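Local coordinates for peptide synthetase, module 7 (Actinoplanes teichomyceticus, PDB 4TX3), which belongs to the condensation-domain family of nonribosomal peptide synthetases and probably recruits the cytochrome P450 enzymes that cross-link the teicoplanin precursor peptide, at residues R66-R71 with Q179-A184. Residues are numbered along the deposited sequence; the frame is centred on the assembly and turned at random.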
ATOM      1  N   ARG B  66     -15.668  -6.538  12.626  1.00 32.77           N
ATOM      2  CA  ARG B  66     -14.262  -6.178  12.765  1.00 31.84           C
ATOM      3  C   ARG B  66     -14.087  -4.738  13.266  1.00 35.30           C
ATOM      4  O   ARG B  66     -13.218  -4.481  14.101  1.00 33.95           O
ATOM      5  CB  ARG B  66     -13.557  -6.383  11.419  1.00 28.21           C
ATOM      6  CG  ARG B  66     -12.080  -6.032  11.351  1.00 27.64           C
ATOM      7  CD  ARG B  66     -11.513  -6.531  10.018  1.00 29.71           C
ATOM      8  NE  ARG B  66     -10.217  -5.944   9.696  1.00 32.42           N
ATOM      9  CZ  ARG B  66      -9.054  -6.387  10.169  1.00 37.20           C
ATOM     10  NH1 ARG B  66      -9.014  -7.436  10.989  1.00 32.69           N
ATOM     11  NH2 ARG B  66      -7.925  -5.784   9.815  1.00 37.68           N
ATOM     12  N   HIS B  67     -14.919  -3.818  12.766  1.00 32.04           N
ATOM     13  CA  HIS B  67     -14.811  -2.382  13.072  1.00 30.82           C
ATOM     14  C   HIS B  67     -15.983  -1.854  13.902  1.00 28.73           C
ATOM     15  O   HIS B  67     -17.068  -1.631  13.367  1.00 32.23           O
ATOM     16  CB  HIS B  67     -14.733  -1.559  11.783  1.00 31.60           C
ATOM     17  CG  HIS B  67     -13.581  -1.914  10.896  1.00 33.93           C
ATOM     18  ND1 HIS B  67     -12.330  -1.354  11.041  1.00 34.05           N
ATOM     19  CD2 HIS B  67     -13.497  -2.753   9.836  1.00 31.62           C
ATOM     20  CE1 HIS B  67     -11.519  -1.848  10.121  1.00 30.81           C
ATOM     21  NE2 HIS B  67     -12.201  -2.695   9.376  1.00 31.57           N
ATOM     22  N   GLU B  68     -15.760  -1.622  15.192  1.00 28.79           N
ATOM     23  CA  GLU B  68     -16.827  -1.156  16.086  1.00 31.56           C
ATOM     24  C   GLU B  68     -17.562   0.095  15.613  1.00 27.65           C
ATOM     25  O   GLU B  68     -18.769   0.212  15.801  1.00 24.82           O
ATOM     26  CB  GLU B  68     -16.269  -0.886  17.479  1.00 31.92           C
ATOM     27  CG  GLU B  68     -15.951  -2.135  18.250  1.00 32.87           C
ATOM     28  CD  GLU B  68     -15.193  -1.843  19.527  1.00 42.36           C
ATOM     29  OE1 GLU B  68     -14.957  -0.644  19.841  1.00 36.49           O
ATOM     30  OE2 GLU B  68     -14.823  -2.824  20.209  1.00 49.70           O
ATOM     31  N   ILE B  69     -16.839   1.028  15.012  1.00 23.94           N
ATOM     32  CA  ILE B  69     -17.469   2.275  14.614  1.00 30.75           C
ATOM     33  C   ILE B  69     -18.615   2.079  13.609  1.00 33.16           C
ATOM     34  O   ILE B  69     -19.552   2.873  13.604  1.00 30.73           O
ATOM     35  CB  ILE B  69     -16.443   3.285  14.034  1.00 36.88           C
ATOM     36  CG1 ILE B  69     -17.072   4.687  14.029  1.00 33.47           C
ATOM     37  CG2 ILE B  69     -15.883   2.818  12.657  1.00 24.73           C
ATOM     38  CD1 ILE B  69     -16.125   5.776  13.678  1.00 37.88           C
ATOM     39  N   LEU B  70     -18.563   1.013  12.798  1.00 31.79           N
ATOM     40  CA  LEU B  70     -19.658   0.674  11.880  1.00 28.90           C
ATOM     41  C   LEU B  70     -20.902   0.057  12.558  1.00 34.78           C
ATOM     42  O   LEU B  70     -21.945  -0.128  11.915  1.00 35.89           O
ATOM     43  CB  LEU B  70     -19.164  -0.296  10.815  1.00 34.09           C
ATOM     44  CG  LEU B  70     -18.097   0.177   9.839  1.00 34.27           C
ATOM     45  CD1 LEU B  70     -17.848  -0.917   8.811  1.00 30.71           C
ATOM     46  CD2 LEU B  70     -18.534   1.465   9.182  1.00 28.77           C
ATOM     47  N   ARG B  71     -20.788  -0.304  13.833  1.00 30.37           N
ATOM     48  CA  ARG B  71     -21.955  -0.723  14.606  1.00 31.92           C
ATOM     49  C   ARG B  71     -22.106   0.213  15.806  1.00 30.89           C
ATOM     50  O   ARG B  71     -22.490  -0.189  16.899  1.00 32.80           O
ATOM     51  CB  ARG B  71     -21.851  -2.192  15.043  1.00 29.66           C
ATOM     52  CG  ARG B  71     -20.465  -2.638  15.484  1.00 31.46           C
ATOM     53  CD  ARG B  71     -20.409  -4.153  15.678  1.00 32.70           C
ATOM     54  NE  ARG B  71     -19.047  -4.663  15.797  1.00 29.47           N
ATOM     55  CZ  ARG B  71     -18.390  -4.771  16.952  1.00 34.16           C
ATOM     56  NH1 ARG B  71     -18.974  -4.400  18.089  1.00 30.73           N
ATOM     57  NH2 ARG B  71     -17.147  -5.246  16.971  1.00 29.02           N
ATOM     58  N   GLN B 179      -9.575  -0.209  18.361  1.00 32.58           N
ATOM     59  CA  GLN B 179     -10.887   0.218  17.859  1.00 34.73           C
ATOM     60  C   GLN B 179     -11.020   1.746  17.938  1.00 32.35           C
ATOM     61  O   GLN B 179     -10.274   2.391  18.678  1.00 35.75           O
ATOM     62  CB  GLN B 179     -12.006  -0.449  18.653  1.00 34.11           C
ATOM     63  CG  GLN B 179     -12.026  -1.946  18.496  1.00 34.70           C
ATOM     64  CD  GLN B 179     -12.431  -2.383  17.102  1.00 36.06           C
ATOM     65  OE1 GLN B 179     -13.084  -1.633  16.349  1.00 31.27           O
ATOM     66  NE2 GLN B 179     -12.049  -3.606  16.747  1.00 30.58           N
ATOM     67  N   PHE B 180     -11.966   2.330  17.202  1.00 31.45           N
ATOM     68  CA  PHE B 180     -12.055   3.793  17.160  1.00 29.96           C
ATOM     69  C   PHE B 180     -12.268   4.424  18.538  1.00 31.32           C
ATOM     70  O   PHE B 180     -11.800   5.523  18.781  1.00 33.01           O
ATOM     71  CB  PHE B 180     -13.164   4.272  16.219  1.00 30.67           C
ATOM     72  CG  PHE B 180     -13.084   5.749  15.929  1.00 31.19           C
ATOM     73  CD1 PHE B 180     -12.052   6.256  15.147  1.00 32.01           C
ATOM     74  CD2 PHE B 180     -13.994   6.632  16.476  1.00 32.29           C
ATOM     75  CE1 PHE B 180     -11.943   7.624  14.904  1.00 36.04           C
ATOM     76  CE2 PHE B 180     -13.898   8.001  16.232  1.00 34.84           C
ATOM     77  CZ  PHE B 180     -12.876   8.497  15.441  1.00 35.21           C
ATOM     78  N   ALA B 181     -12.969   3.728  19.430  1.00 34.82           N
ATOM     79  CA  ALA B 181     -13.205   4.223  20.789  1.00 35.01           C
ATOM     80  C   ALA B 181     -11.889   4.467  21.538  1.00 38.52           C
ATOM     81  O   ALA B 181     -11.809   5.366  22.390  1.00 35.51           O
ATOM     82  CB  ALA B 181     -14.079   3.238  21.572  1.00 32.59           C
ATOM     83  N   ASP B 182     -10.873   3.655  21.229  1.00 33.16           N
ATOM     84  CA  ASP B 182      -9.546   3.817  21.822  1.00 34.06           C
ATOM     85  C   ASP B 182      -8.878   5.125  21.339  1.00 35.25           C
ATOM     86  O   ASP B 182      -8.212   5.813  22.109  1.00 35.60           O
ATOM     87  CB  ASP B 182      -8.662   2.608  21.492  1.00 35.91           C
ATOM     88  CG  ASP B 182      -9.280   1.268  21.943  1.00 40.58           C
ATOM     89  OD1 ASP B 182      -9.799   1.176  23.079  1.00 41.26           O
ATOM     90  OD2 ASP B 182      -9.248   0.298  21.151  1.00 39.05           O
ATOM     91  N   TYR B 183      -9.055   5.454  20.061  1.00 34.51           N
ATOM     92  CA  TYR B 183      -8.597   6.730  19.510  1.00 34.23           C
ATOM     93  C   TYR B 183      -9.339   7.910  20.156  1.00 36.23           C
ATOM     94  O   TYR B 183      -8.716   8.896  20.557  1.00 35.82           O
ATOM     95  CB  TYR B 183      -8.781   6.758  17.983  1.00 34.10           C
ATOM     96  CG  TYR B 183      -8.278   8.021  17.338  1.00 35.50           C
ATOM     97  CD1 TYR B 183      -6.913   8.241  17.165  1.00 39.90           C
ATOM     98  CD2 TYR B 183      -9.163   9.007  16.912  1.00 36.30           C
ATOM     99  CE1 TYR B 183      -6.440   9.427  16.580  1.00 40.60           C
ATOM    100  CE2 TYR B 183      -8.708  10.192  16.334  1.00 35.38           C
ATOM    101  CZ  TYR B 183      -7.347  10.397  16.163  1.00 40.18           C
ATOM    102  OH  TYR B 183      -6.895  11.577  15.590  1.00 40.40           O
ATOM    103  N   ALA B 184     -10.664   7.799  20.262  1.00 33.03           N
ATOM    104  CA  ALA B 184     -11.490   8.853  20.855  1.00 35.76           C
ATOM    105  C   ALA B 184     -11.089   9.166  22.299  1.00 32.59           C
ATOM    106  O   ALA B 184     -11.057  10.333  22.707  1.00 31.32           O
ATOM    107  CB  ALA B 184     -12.967   8.469  20.796  1.00 30.56           C
TER
HETATM  108  O   HOH W   1     -15.052   1.963  18.555  1.00 27.79           O
HETATM  109  O   HOH W   2     -13.822   1.012  15.217  1.00 30.99           O
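A chain bent at chi2 (-69°), with CG anti to its own carbonyl carbon, turns the amide of Gln-179 back across the extended side chain of Glu-68. In this condensation-domain fold Gln-179 holds the N-cap position of helix 180-191, yet its amide is spent on another helix and illustrates how one side chain can bind two backbone groups where helix 53-66 ends. NE2 donates an almost straight bond to Arg-66 O (3.0 Å), lying nearly in the amide plane, while OE1 accepts from Glu-68 N (2.9 Å), the donor standing above the carbonyl plane. The turn where helix 53-66 gives way to the 3-10 segment 68-70 is thus held at both a carbonyl and an N-H. With Gln-179 cut back to an alanine, Arg-66 O and Glu-68 N would probably lose these partners, and a gap is likely to open beside the Glu-68 carboxylate. That carboxylate stacks on the amide, the planes 25° apart, with Glu-68 CD 3.3 Å from Gln-179 CG; its OE2 forms a salt bridge with Arg-13. Asp-182 OD2 accepts from Gln-179 N (2.9 Å), half of a capping box, whose other half the Gln-179 side chain, turned away, does not supply. Water serves the next N-H groups: one molecule donates to Gln-179 OE1 and accepts from Ile-69 N and Phe-180 N, and another links Glu-68 OE1 to Ala-181 N. Beside these polar contacts, where Pro-303 and the Gln-23 side chain also touch both residues, Ile-69 CD1 sits over one face of the Phe-180 ring, 4.0 Å from its centroid and 3.6 Å from CD2 of that ring.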